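Long-range contacts in MlnE (Bacillus amyloliquefaciens subsp. plantarum, PDB 5D2E), which contains the B-type ketoreductase region of a macrolactin polyketide synthase, which binds NADP(+) and probably reduces keto groups of the growing chain: residues 25-30 against 475-480; 61-66 against 85-90; 128-133 against 153-158; 273-278 against 298-303. All blocks are in the same frame, centred on the assembly; numbering follows the deposited sequence.

Interaction 1 (25-30 against 475-480); sequences GLELIK and LSAQAG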
loop_
_atom_site.group_PDB
_atom_site.type_symbol
_atom_site.label_atom_id
_atom_site.label_comp_id
_atom_site.label_asym_id
_atom_site.label_seq_id
_atom_site.Cartn_x
_atom_site.Cartn_y
_atom_site.Cartn_z
ATOM N N GLY A 25 -8.941 10.144 30.167
ATOM C CA GLY A 25 -8.859 11.589 29.940
ATOM C C GLY A 25 -7.476 12.143 30.225
ATOM O O GLY A 25 -6.942 13.018 29.511
ATOM N N LEU A 26 -6.889 11.649 31.303
ATOM C CA LEU A 26 -5.538 12.033 31.628
ATOM C C LEU A 26 -4.561 11.533 30.560
ATOM O O LEU A 26 -3.732 12.310 30.118
ATOM C CB LEU A 26 -5.153 11.492 33.019
ATOM C CG LEU A 26 -3.738 11.810 33.511
ATOM C CD1 LEU A 26 -3.533 13.314 33.576
ATOM C CD2 LEU A 26 -3.494 11.126 34.863
ATOM N N GLU A 27 -4.647 10.249 30.179
ATOM C CA GLU A 27 -3.765 9.709 29.130
ATOM C C GLU A 27 -3.866 10.606 27.860
ATOM O O GLU A 27 -2.835 11.024 27.282
ATOM C CB GLU A 27 -4.066 8.233 28.833
ATOM C CG GLU A 27 -3.303 7.654 27.608
ATOM C CD GLU A 27 -3.479 6.134 27.401
ATOM O OE1 GLU A 27 -3.979 5.707 26.343
ATOM O OE2 GLU A 27 -3.107 5.329 28.292
ATOM N N LEU A 28 -5.090 10.999 27.496
ATOM C CA LEU A 28 -5.275 11.852 26.295
ATOM C C LEU A 28 -4.605 13.206 26.456
ATOM O O LEU A 28 -3.899 13.697 25.548
ATOM C CB LEU A 28 -6.756 12.024 25.981
ATOM C CG LEU A 28 -7.215 12.590 24.626
ATOM C CD1 LEU A 28 -6.305 12.138 23.471
ATOM C CD2 LEU A 28 -8.653 12.129 24.410
ATOM N N ILE A 29 -4.744 13.809 27.637
ATOM C CA ILE A 29 -4.098 15.123 27.849
ATOM C C ILE A 29 -2.573 15.050 27.731
ATOM O O ILE A 29 -1.915 15.967 27.194
ATOM C CB ILE A 29 -4.492 15.720 29.238
ATOM C CG1 ILE A 29 -5.955 16.167 29.206
ATOM C CG2 ILE A 29 -3.554 16.888 29.615
ATOM C CD1 ILE A 29 -6.647 16.116 30.556
ATOM N N LYS A 30 -2.010 13.962 28.251
ATOM C CA LYS A 30 -0.584 13.749 28.192
ATOM C C LYS A 30 -0.110 13.635 26.752
ATOM O O LYS A 30 1.048 13.954 26.492
ATOM C CB LYS A 30 -0.210 12.485 28.929
ATOM C CG LYS A 30 -0.386 12.616 30.437
ATOM C CD LYS A 30 -0.140 11.268 31.083
ATOM C CE LYS A 30 0.231 11.425 32.546
ATOM N NZ LYS A 30 -0.009 10.136 33.243
ATOM N N LEU A 475 2.311 5.929 19.691
ATOM C CA LEU A 475 0.947 6.409 19.770
ATOM C C LEU A 475 0.239 5.682 20.933
ATOM O O LEU A 475 0.132 4.478 20.936
ATOM C CB LEU A 475 0.226 6.112 18.436
ATOM C CG LEU A 475 -1.246 6.511 18.267
ATOM C CD1 LEU A 475 -1.395 8.005 18.341
ATOM C CD2 LEU A 475 -1.796 5.997 16.926
ATOM N N SER A 476 -0.279 6.423 21.902
ATOM C CA SER A 476 -0.958 5.788 23.022
ATOM C C SER A 476 -2.329 5.343 22.582
ATOM O O SER A 476 -2.892 5.902 21.631
ATOM C CB SER A 476 -1.088 6.799 24.193
ATOM O OG SER A 476 -2.036 7.831 23.955
ATOM N N ALA A 477 -2.889 4.368 23.295
ATOM C CA ALA A 477 -4.228 3.862 23.034
ATOM C C ALA A 477 -5.275 4.954 22.873
ATOM O O ALA A 477 -6.060 4.945 21.925
ATOM C CB ALA A 477 -4.665 2.915 24.152
ATOM N N GLN A 478 -5.325 5.888 23.813
ATOM C CA GLN A 478 -6.307 6.954 23.748
ATOM C C GLN A 478 -6.096 7.926 22.598
ATOM O O GLN A 478 -7.025 8.386 22.010
ATOM C CB GLN A 478 -6.354 7.731 25.080
ATOM C CG GLN A 478 -7.057 6.903 26.173
ATOM C CD GLN A 478 -8.497 6.596 25.791
ATOM O OE1 GLN A 478 -9.266 7.505 25.466
ATOM N NE2 GLN A 478 -8.851 5.333 25.778
ATOM N N ALA A 479 -4.864 8.323 22.388
ATOM C CA ALA A 479 -4.535 9.190 21.295
ATOM C C ALA A 479 -4.962 8.558 19.923
ATOM O O ALA A 479 -5.419 9.287 19.044
ATOM C CB ALA A 479 -3.063 9.414 21.326
ATOM N N GLY A 480 -4.772 7.248 19.794
ATOM C CA GLY A 480 -5.029 6.499 18.570
ATOM C C GLY A 480 -6.522 6.362 18.374
ATOM O O GLY A 480 -7.032 6.582 17.297
HETATM O O HOH W 1 -0.947 9.589 26.052
#

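Interaction 2 (61-66 against 85-90); sequences LFFCED and IYVTSG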
loop_
_atom_site.group_PDB
_atom_site.type_symbol
_atom_site.label_atom_id
_atom_site.label_comp_id
_atom_site.label_asym_id
_atom_site.label_seq_id
_atom_site.Cartn_x
_atom_site.Cartn_y
_atom_site.Cartn_z
ATOM N N LEU A 61 18.837 -1.058 -19.594
ATOM C CA LEU A 61 18.199 -2.359 -19.586
ATOM C C LEU A 61 16.698 -2.109 -19.468
ATOM O O LEU A 61 16.261 -1.468 -18.530
ATOM C CB LEU A 61 18.706 -3.171 -18.394
ATOM C CG LEU A 61 18.006 -4.481 -18.149
ATOM C CD1 LEU A 61 18.160 -5.431 -19.324
ATOM C CD2 LEU A 61 18.619 -5.119 -16.894
ATOM N N PHE A 62 15.915 -2.639 -20.405
ATOM C CA PHE A 62 14.502 -2.362 -20.524
ATOM C C PHE A 62 13.779 -3.642 -20.534
ATOM O O PHE A 62 14.033 -4.482 -21.415
ATOM C CB PHE A 62 14.304 -1.637 -21.901
ATOM C CG PHE A 62 12.999 -0.873 -22.059
ATOM C CD1 PHE A 62 11.792 -1.529 -22.074
ATOM C CD2 PHE A 62 12.997 0.496 -22.195
ATOM C CE1 PHE A 62 10.589 -0.864 -22.217
ATOM C CE2 PHE A 62 11.775 1.205 -22.342
ATOM C CZ PHE A 62 10.579 0.502 -22.343
ATOM N N PHE A 63 12.824 -3.803 -19.608
ATOM C CA PHE A 63 11.989 -4.972 -19.492
ATOM C C PHE A 63 10.607 -4.573 -19.998
ATOM O O PHE A 63 10.045 -3.567 -19.530
ATOM C CB PHE A 63 11.843 -5.395 -18.023
ATOM C CG PHE A 63 13.108 -5.920 -17.361
ATOM C CD1 PHE A 63 13.561 -7.179 -17.616
ATOM C CD2 PHE A 63 13.811 -5.141 -16.451
ATOM C CE1 PHE A 63 14.681 -7.671 -17.010
ATOM C CE2 PHE A 63 14.971 -5.613 -15.840
ATOM C CZ PHE A 63 15.384 -6.912 -16.113
ATOM N N CYS A 64 10.030 -5.379 -20.897
ATOM C CA CYS A 64 8.722 -5.067 -21.495
ATOM C C CYS A 64 8.083 -6.380 -21.791
ATOM O O CYS A 64 8.762 -7.361 -22.051
ATOM C CB CYS A 64 8.902 -4.222 -22.788
ATOM S SG CYS A 64 7.334 -3.465 -23.400
ATOM N N GLU A 65 6.775 -6.422 -21.800
ATOM C CA GLU A 65 6.096 -7.687 -22.020
ATOM C C GLU A 65 6.307 -8.166 -23.474
ATOM O O GLU A 65 6.448 -9.362 -23.722
ATOM C CB GLU A 65 4.603 -7.574 -21.637
ATOM C CG GLU A 65 3.903 -8.888 -21.330
ATOM C CD GLU A 65 4.467 -9.671 -20.124
ATOM O OE1 GLU A 65 4.524 -9.215 -18.926
ATOM O OE2 GLU A 65 4.813 -10.825 -20.397
ATOM N N ASP A 66 6.448 -7.231 -24.390
ATOM C CA ASP A 66 6.515 -7.564 -25.799
ATOM C C ASP A 66 7.354 -6.558 -26.477
ATOM O O ASP A 66 7.970 -5.651 -25.836
ATOM C CB ASP A 66 5.069 -7.623 -26.391
ATOM C CG ASP A 66 4.330 -6.298 -26.299
ATOM O OD1 ASP A 66 4.926 -5.199 -26.174
ATOM O OD2 ASP A 66 3.095 -6.366 -26.308
ATOM N N ILE A 85 19.682 -2.769 -23.962
ATOM C CA ILE A 85 19.299 -4.164 -23.803
ATOM C C ILE A 85 17.783 -4.251 -23.636
ATOM O O ILE A 85 17.202 -3.596 -22.738
ATOM C CB ILE A 85 19.992 -4.761 -22.561
ATOM C CG1 ILE A 85 21.518 -4.486 -22.609
ATOM C CG2 ILE A 85 19.665 -6.232 -22.442
ATOM C CD1 ILE A 85 22.286 -5.092 -23.800
ATOM N N TYR A 86 17.132 -5.044 -24.443
ATOM C CA TYR A 86 15.653 -5.095 -24.450
ATOM C C TYR A 86 15.176 -6.490 -24.250
ATOM O O TYR A 86 15.457 -7.422 -25.015
ATOM C CB TYR A 86 15.107 -4.485 -25.725
ATOM C CG TYR A 86 13.643 -4.237 -25.769
ATOM C CD1 TYR A 86 12.778 -5.211 -26.194
ATOM C CD2 TYR A 86 13.108 -2.990 -25.471
ATOM C CE1 TYR A 86 11.409 -4.953 -26.268
ATOM C CE2 TYR A 86 11.754 -2.726 -25.571
ATOM C CZ TYR A 86 10.901 -3.714 -25.928
ATOM O OH TYR A 86 9.527 -3.504 -26.071
ATOM N N VAL A 87 14.501 -6.691 -23.135
ATOM C CA VAL A 87 14.085 -7.996 -22.702
ATOM C C VAL A 87 12.578 -8.133 -22.701
ATOM O O VAL A 87 11.871 -7.351 -22.060
ATOM C CB VAL A 87 14.582 -8.255 -21.266
ATOM C CG1 VAL A 87 14.331 -9.722 -20.858
ATOM C CG2 VAL A 87 16.040 -7.844 -21.121
ATOM N N THR A 88 12.101 -9.175 -23.347
ATOM C CA THR A 88 10.700 -9.459 -23.413
ATOM C C THR A 88 10.344 -10.778 -22.816
ATOM O O THR A 88 11.173 -11.594 -22.465
ATOM C CB THR A 88 10.198 -9.445 -24.895
ATOM O OG1 THR A 88 10.850 -10.480 -25.616
ATOM C CG2 THR A 88 10.468 -8.190 -25.546
ATOM N N SER A 89 9.057 -10.987 -22.665
ATOM C CA SER A 89 8.524 -12.202 -22.135
ATOM C C SER A 89 8.608 -13.404 -23.081
ATOM O O SER A 89 8.294 -13.289 -24.261
ATOM C CB SER A 89 7.054 -11.967 -21.793
ATOM O OG SER A 89 6.592 -13.101 -21.167
ATOM N N GLY A 90 9.008 -14.552 -22.552
ATOM C CA GLY A 90 9.087 -15.789 -23.323
ATOM C C GLY A 90 8.937 -17.017 -22.431
ATOM O O GLY A 90 8.996 -16.912 -21.205
HETATM O O HOH W 2 6.971 -11.187 -25.668
#

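Interaction 3 (128-133 against 153-158); sequences IIHFLA and YSLFQM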
loop_
_atom_site.group_PDB
_atom_site.type_symbol
_atom_site.label_atom_id
_atom_site.label_comp_id
_atom_site.label_asym_id
_atom_site.label_seq_id
_atom_site.Cartn_x
_atom_site.Cartn_y
_atom_site.Cartn_z
ATOM N N ILE A 128 17.690 1.225 -15.604
ATOM C CA ILE A 128 16.823 0.104 -15.737
ATOM C C ILE A 128 15.423 0.643 -15.873
ATOM O O ILE A 128 15.047 1.506 -15.080
ATOM C CB ILE A 128 16.811 -0.787 -14.468
ATOM C CG1 ILE A 128 18.204 -1.110 -13.937
ATOM C CG2 ILE A 128 15.998 -2.006 -14.712
ATOM C CD1 ILE A 128 19.176 -1.608 -14.925
ATOM N N ILE A 129 14.694 0.144 -16.885
ATOM C CA ILE A 129 13.316 0.476 -17.143
ATOM C C ILE A 129 12.513 -0.824 -16.955
ATOM O O ILE A 129 12.728 -1.820 -17.593
ATOM C CB ILE A 129 13.011 1.073 -18.513
ATOM C CG1 ILE A 129 13.921 2.285 -18.825
ATOM C CG2 ILE A 129 11.505 1.340 -18.659
ATOM C CD1 ILE A 129 13.753 3.432 -17.936
ATOM N N HIS A 130 11.564 -0.787 -16.007
ATOM C CA HIS A 130 10.693 -1.914 -15.804
ATOM C C HIS A 130 9.310 -1.508 -16.251
ATOM O O HIS A 130 8.626 -0.678 -15.610
ATOM C CB HIS A 130 10.693 -2.289 -14.340
ATOM C CG HIS A 130 9.978 -3.565 -14.053
ATOM N ND1 HIS A 130 8.613 -3.625 -13.878
ATOM C CD2 HIS A 130 10.439 -4.826 -13.841
ATOM C CE1 HIS A 130 8.244 -4.874 -13.652
ATOM N NE2 HIS A 130 9.338 -5.620 -13.583
ATOM N N PHE A 131 8.868 -2.069 -17.373
ATOM C CA PHE A 131 7.565 -1.738 -17.901
ATOM C C PHE A 131 6.774 -2.973 -18.341
ATOM O O PHE A 131 6.558 -3.203 -19.539
ATOM C CB PHE A 131 7.741 -0.780 -19.105
ATOM C CG PHE A 131 6.418 -0.251 -19.714
ATOM C CD1 PHE A 131 5.283 -0.103 -18.974
ATOM C CD2 PHE A 131 6.373 0.128 -21.028
ATOM C CE1 PHE A 131 4.106 0.431 -19.535
ATOM C CE2 PHE A 131 5.217 0.642 -21.594
ATOM C CZ PHE A 131 4.095 0.821 -20.836
ATOM N N LEU A 132 6.306 -3.708 -17.373
ATOM C CA LEU A 132 5.475 -4.878 -17.548
ATOM C C LEU A 132 4.037 -4.627 -17.048
ATOM O O LEU A 132 3.131 -5.392 -17.371
ATOM C CB LEU A 132 5.977 -6.007 -16.692
ATOM C CG LEU A 132 7.410 -6.452 -16.929
ATOM C CD1 LEU A 132 7.707 -7.648 -16.065
ATOM C CD2 LEU A 132 7.681 -6.740 -18.425
ATOM N N ALA A 133 3.870 -3.597 -16.219
ATOM C CA ALA A 133 2.589 -3.378 -15.472
ATOM C C ALA A 133 1.527 -2.692 -16.302
ATOM O O ALA A 133 1.445 -1.427 -16.346
ATOM C CB ALA A 133 2.837 -2.604 -14.193
ATOM N N TYR A 153 6.168 -9.188 -7.778
ATOM C CA TYR A 153 7.004 -10.351 -7.827
ATOM C C TYR A 153 8.154 -10.253 -8.850
ATOM O O TYR A 153 9.273 -10.661 -8.561
ATOM C CB TYR A 153 6.211 -11.635 -7.967
ATOM C CG TYR A 153 5.392 -11.976 -6.713
ATOM C CD1 TYR A 153 6.011 -12.294 -5.524
ATOM C CD2 TYR A 153 4.021 -11.997 -6.736
ATOM C CE1 TYR A 153 5.260 -12.596 -4.363
ATOM C CE2 TYR A 153 3.263 -12.287 -5.591
ATOM C CZ TYR A 153 3.879 -12.603 -4.426
ATOM O OH TYR A 153 3.103 -12.875 -3.341
ATOM N N SER A 154 7.889 -9.665 -9.996
ATOM C CA SER A 154 8.912 -9.510 -11.002
ATOM C C SER A 154 10.009 -8.612 -10.419
ATOM O O SER A 154 11.209 -8.855 -10.559
ATOM C CB SER A 154 8.323 -8.815 -12.261
ATOM O OG SER A 154 9.460 -8.478 -13.097
ATOM N N LEU A 155 9.608 -7.556 -9.752
ATOM C CA LEU A 155 10.587 -6.645 -9.140
ATOM C C LEU A 155 11.364 -7.300 -8.015
ATOM O O LEU A 155 12.540 -7.038 -7.871
ATOM C CB LEU A 155 9.912 -5.352 -8.647
ATOM C CG LEU A 155 9.528 -4.294 -9.710
ATOM C CD1 LEU A 155 8.622 -3.290 -9.057
ATOM C CD2 LEU A 155 10.719 -3.620 -10.423
ATOM N N PHE A 156 10.688 -8.104 -7.214
ATOM C CA PHE A 156 11.381 -8.835 -6.166
ATOM C C PHE A 156 12.437 -9.759 -6.787
ATOM O O PHE A 156 13.600 -9.707 -6.349
ATOM C CB PHE A 156 10.396 -9.627 -5.370
ATOM C CG PHE A 156 11.006 -10.757 -4.626
ATOM C CD1 PHE A 156 11.830 -10.511 -3.542
ATOM C CD2 PHE A 156 10.746 -12.038 -5.007
ATOM C CE1 PHE A 156 12.412 -11.561 -2.857
ATOM C CE2 PHE A 156 11.322 -13.076 -4.334
ATOM C CZ PHE A 156 12.133 -12.838 -3.243
ATOM N N GLN A 157 12.055 -10.545 -7.810
ATOM C CA GLN A 157 13.020 -11.415 -8.476
ATOM C C GLN A 157 14.202 -10.588 -9.044
ATOM O O GLN A 157 15.395 -10.977 -8.928
ATOM C CB GLN A 157 12.414 -12.298 -9.547
ATOM C CG GLN A 157 11.299 -13.264 -9.129
ATOM C CD GLN A 157 11.691 -14.310 -8.093
ATOM O OE1 GLN A 157 10.845 -15.062 -7.529
ATOM N NE2 GLN A 157 12.977 -14.425 -7.889
ATOM N N MET A 158 13.882 -9.448 -9.655
ATOM C CA MET A 158 14.876 -8.645 -10.307
ATOM C C MET A 158 15.851 -8.078 -9.296
ATOM O O MET A 158 17.049 -8.208 -9.457
ATOM C CB MET A 158 14.212 -7.523 -11.095
ATOM C CG MET A 158 15.225 -6.609 -11.780
ATOM S SD MET A 158 14.499 -5.026 -12.307
ATOM C CE MET A 158 14.516 -4.179 -10.709
#

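Interaction 4 (273-278 against 298-303); sequences NGVYLI and EVKLIL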
loop_
_atom_site.group_PDB
_atom_site.type_symbol
_atom_site.label_atom_id
_atom_site.label_comp_id
_atom_site.label_asym_id
_atom_site.label_seq_id
_atom_site.Cartn_x
_atom_site.Cartn_y
_atom_site.Cartn_z
ATOM N N ASN A 273 -27.908 -1.531 17.922
ATOM C CA ASN A 273 -28.185 -2.705 17.121
ATOM C C ASN A 273 -27.377 -2.838 15.797
ATOM O O ASN A 273 -27.699 -3.713 14.973
ATOM C CB ASN A 273 -29.670 -2.842 16.857
ATOM C CG ASN A 273 -30.449 -3.024 18.166
ATOM O OD1 ASN A 273 -29.847 -3.235 19.244
ATOM N ND2 ASN A 273 -31.766 -2.911 18.093
ATOM N N GLY A 274 -26.415 -1.952 15.585
ATOM C CA GLY A 274 -25.534 -2.080 14.404
ATOM C C GLY A 274 -24.714 -3.394 14.485
ATOM O O GLY A 274 -24.420 -3.869 15.593
ATOM N N VAL A 275 -24.431 -4.006 13.333
ATOM C CA VAL A 275 -23.651 -5.213 13.232
ATOM C C VAL A 275 -22.315 -4.863 12.582
ATOM O O VAL A 275 -22.313 -4.295 11.470
ATOM C CB VAL A 275 -24.366 -6.232 12.368
ATOM C CG1 VAL A 275 -23.649 -7.539 12.389
ATOM C CG2 VAL A 275 -25.819 -6.407 12.818
ATOM N N TYR A 276 -21.206 -5.137 13.308
ATOM C CA TYR A 276 -19.830 -4.784 12.906
ATOM C C TYR A 276 -18.860 -5.954 12.874
ATOM O O TYR A 276 -18.869 -6.813 13.743
ATOM C CB TYR A 276 -19.302 -3.641 13.774
ATOM C CG TYR A 276 -20.326 -2.487 13.760
ATOM C CD1 TYR A 276 -20.363 -1.570 12.727
ATOM C CD2 TYR A 276 -21.288 -2.368 14.772
ATOM C CE1 TYR A 276 -21.298 -0.569 12.719
ATOM C CE2 TYR A 276 -22.223 -1.360 14.773
ATOM C CZ TYR A 276 -22.247 -0.478 13.734
ATOM O OH TYR A 276 -23.207 0.522 13.715
ATOM N N LEU A 277 -18.069 -6.030 11.811
ATOM C CA LEU A 277 -17.048 -7.077 11.640
ATOM C C LEU A 277 -15.705 -6.461 11.849
ATOM O O LEU A 277 -15.394 -5.460 11.243
ATOM C CB LEU A 277 -17.106 -7.639 10.244
ATOM C CG LEU A 277 -15.990 -8.576 9.742
ATOM C CD1 LEU A 277 -15.928 -9.801 10.648
ATOM C CD2 LEU A 277 -16.280 -8.983 8.311
ATOM N N ILE A 278 -14.894 -7.074 12.700
ATOM C CA ILE A 278 -13.531 -6.674 12.868
ATOM C C ILE A 278 -12.680 -7.852 12.529
ATOM O O ILE A 278 -12.651 -8.870 13.257
ATOM C CB ILE A 278 -13.254 -6.241 14.284
ATOM C CG1 ILE A 278 -14.284 -5.196 14.700
ATOM C CG2 ILE A 278 -11.876 -5.645 14.428
ATOM C CD1 ILE A 278 -14.077 -4.617 16.093
ATOM N N GLU A 298 -24.963 -0.299 22.127
ATOM C CA GLU A 298 -25.232 -1.718 22.209
ATOM C C GLU A 298 -25.230 -2.320 20.849
ATOM O O GLU A 298 -26.238 -2.287 20.107
ATOM C CB GLU A 298 -26.561 -2.001 22.914
ATOM C CG GLU A 298 -26.519 -1.645 24.398
ATOM C CD GLU A 298 -27.891 -1.802 25.077
ATOM O OE1 GLU A 298 -28.855 -2.294 24.430
ATOM O OE2 GLU A 298 -27.993 -1.435 26.265
ATOM N N VAL A 299 -24.069 -2.865 20.490
ATOM C CA VAL A 299 -23.894 -3.430 19.173
ATOM C C VAL A 299 -23.747 -4.906 19.154
ATOM O O VAL A 299 -23.665 -5.549 20.207
ATOM C CB VAL A 299 -22.658 -2.819 18.492
ATOM C CG1 VAL A 299 -22.841 -1.319 18.370
ATOM C CG2 VAL A 299 -21.365 -3.080 19.253
ATOM N N LYS A 300 -23.736 -5.447 17.941
ATOM C CA LYS A 300 -23.339 -6.810 17.667
ATOM C C LYS A 300 -21.962 -6.831 16.982
ATOM O O LYS A 300 -21.796 -6.186 15.940
ATOM C CB LYS A 300 -24.320 -7.466 16.711
ATOM C CG LYS A 300 -25.765 -7.118 17.104
ATOM C CD LYS A 300 -26.431 -8.254 17.814
ATOM C CE LYS A 300 -27.931 -8.223 17.484
ATOM N NZ LYS A 300 -28.455 -6.960 18.057
ATOM N N LEU A 301 -20.985 -7.528 17.579
ATOM C CA LEU A 301 -19.626 -7.566 17.032
ATOM C C LEU A 301 -19.249 -8.951 16.579
ATOM O O LEU A 301 -19.453 -9.921 17.327
ATOM C CB LEU A 301 -18.675 -7.138 18.117
ATOM C CG LEU A 301 -18.807 -5.701 18.536
ATOM C CD1 LEU A 301 -17.980 -5.329 19.759
ATOM C CD2 LEU A 301 -18.465 -4.798 17.403
ATOM N N ILE A 302 -18.659 -9.084 15.391
ATOM C CA ILE A 302 -18.070 -10.375 14.968
ATOM C C ILE A 302 -16.584 -10.178 14.813
ATOM O O ILE A 302 -16.172 -9.261 14.115
ATOM C CB ILE A 302 -18.645 -10.823 13.665
ATOM C CG1 ILE A 302 -20.154 -10.993 13.789
ATOM C CG2 ILE A 302 -17.962 -12.111 13.184
ATOM C CD1 ILE A 302 -20.947 -9.742 13.499
ATOM N N LEU A 303 -15.792 -10.889 15.618
ATOM C CA LEU A 303 -14.305 -10.789 15.597
ATOM C C LEU A 303 -13.865 -11.982 14.810
ATOM O O LEU A 303 -14.405 -13.096 15.028
ATOM C CB LEU A 303 -13.744 -10.920 17.010
ATOM C CG LEU A 303 -14.266 -10.002 18.133
ATOM C CD1 LEU A 303 -13.476 -10.082 19.428
ATOM C CD2 LEU A 303 -14.318 -8.556 17.661
HETATM O O HOH W 3 -29.110 -6.051 15.275
#

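Interaction 1 (25-30 against 475-480)
With CG turned opposite its backbone N (chi1 172°) and the rest of the chain drawn out straight, E27 reaches from helix 22-30 to the start of helix 477-488. Q478 swings its own CG to the side of its backbone N (chi1 -74°) and then bends back, so the two side chains cross nearly at right angles, with Q478 CG 3.3 Å from E27 OE1. The carboxylate oxygen E27 OE1 takes the backbone Q478 N at 2.9 Å; the N-H is well aimed (161°) and meets the oxygen almost along its C-O bond. A477 CB lies against the same oxygen at 3.6 Å.

Glutamate suits this place because the amides of a first helical turn lack partners inside their own helix, and its negative charge would be favoured by that end of the helix dipole. Serine suits the residue before the helix: S476 is the N-cap, its OG accepting from A479 N at 3.3 Å. The same hydroxyl lies 2.9 Å from a water that donates to E27 O at 2.7 Å, a second, solvent-mediated link between the two helices. Beside this polar group, L28 lays CD1 4.1 Å from A479 CA and is backed by I11 of helix 6-16.

L475 pairs through its backbone with L451 and D453, flanking the NADP(+)-binding W452. What results is a helix N-terminus capped by its own serine, with one more first-turn amide held by a carboxylate from helix 22-30, far off in sequence, at the periphery of the ketoreductase's cofactor-binding fold.

Interaction 2 (61-66 against 85-90)
L61 rests CD1 against two branched neighbours, I85 CG2 at 3.6 Å and V87 CG2 at 3.7 Å, while F63 lies alongside V87 on the same face. Here L61 touches F162 and F63 touches M158, both of helix 141-164, so large apolar residues fill the gap between strand and helix. On the other face, F62 (chi1 -162°) and Y86 (chi1 -169°) both carry CG opposite the backbone N, which sends their rings out side by side. The planes are near parallel, 22° apart, but slid so far that the rings barely overlap; F62 CD1 and Y86 CE2 meet at 3.7 Å.

Between the faces runs a parallel ladder in which F62 N binds I85 O at 2.8 Å, V87 N binds F62 O, and C64 N binds V87 O. Farther out, tyrosine suits its place because its ring packs on F62 while its hydroxyl reaches a backbone carbonyl: Y86 OH passes C64 CB and donates to D66 O at 2.7 Å, in the carbonyl plane on a lone pair, while M69 N also bonds to this hydroxyl. At the polar edge S89 N reaches E65 O at 3.3 Å from above the carbonyl plane, and a water donates to both E65 O and S89 O. D66 turns its carboxylate to S68.

Strand 60-64, helix 70-76 and strand 84-89 form a beta-alpha-beta unit, the building block of Rossmann-type folds such as this N-terminal portion.

Interaction 3 (128-133 against 153-158)
H130 offers one face of its imidazole to L155, whose CD2 sits 3.8 Å from the ring centroid and only 17° off the normal, a CH-pi contact displaced toward the rim. With CG opposite the backbone N (chi1 -172°), the histidine carries its ring from strand 127-133 toward helix 141-164, where NE2 reaches the preceding residue of the helix, S154. H130 NE2 and S154 OG form a hydrogen bond of 2.9 Å that is nearly straight (176°), the hydroxyl lying at the ring edge close to its plane. Serine suits the place because its hydroxyl can pair with the imidazole in a buried setting. L132 lays CD1 over the same hydroxyl, 3.5 Å from S154 OG. One helical turn on, the flexible thioether of M158 comes at the ring obliquely, and M158 SD packs against I128 CG2 at 4.1 Å.

S154 OG has a second partner, the hydroxyl of Y111, so the buried H130 and S154, with Y111, form a small polar network. Fixed at its edge by a directional bond and leaned on by leucine across one face, the imidazole would have little freedom to rotate.

Interaction 4 (273-278 against 298-303)
E298 begins the pairing with its backbone, E298 O accepting N273 N at 2.9 Å, while its carboxylate makes a weak, long ion pair with K272. V299 sets CG1 3.6 Å from Y276 CE2, the two side chains crossing at about a right angle. Glycine fits at 274 because the Y276 hydroxyl sits too close to where a beta carbon would be; that hydroxyl bonds to K271 N, and the ring meets F402.

K300 starts the regular ladder: K300 N donates to G274 O and K300 O accepts Y276 N. Its CG lies anti to the carbonyl carbon (chi1 -43°), and bends further on bring NZ beside N273. The side chain touches F351, and K300 NZ donates at 3.0 Å to a water that donates to N273 O. Lysine suits the place, apolar along its length and charged at its end. L301 turns to the sheet face that carries Y276 and brings CD2 3.9 Å from Y276 CB. I302 returns to the sheet face of V275 and L277: I302 CD1 meets V275 CG1 at 3.7 Å, CG2 packs on L277, and beta-branching suits the extended backbone. I302 N binds Y276 O at 2.8 Å, and I302 O takes I278 N. L303 closes the walk beside I278, both resting on A290 of helix 284-296; the I278 side chain is about 9 Å from the bound NADP.

In this Rossmann beta-alpha-beta unit, straight amide bonds satisfy the buried backbone without charge, mostly hydrocarbon side chains pack on both faces, and charged ends stay at the outer margin.

From the N terminus, the first contact to open is interaction 1, and it is the last to close: residues 25-30 meet 475-480, enclosing all the others in one long loop. Inside it, interaction 2 closes a short loop first, interaction 3 follows, and interaction 4 comes later; these three are in series and none cross. Interactions 2 and 3 adjoin, because strands 60-64 and 127-133 are neighbours joined by backbone bonds between L61, F63 and I129, all within the N-terminal Rossmann-like portion. Interaction 4 belongs to the cofactor-binding portion, about 50 Å from interaction 2 between centres. Interaction 1 brings helix 22-30, near the N terminus, against that cofactor-binding portion.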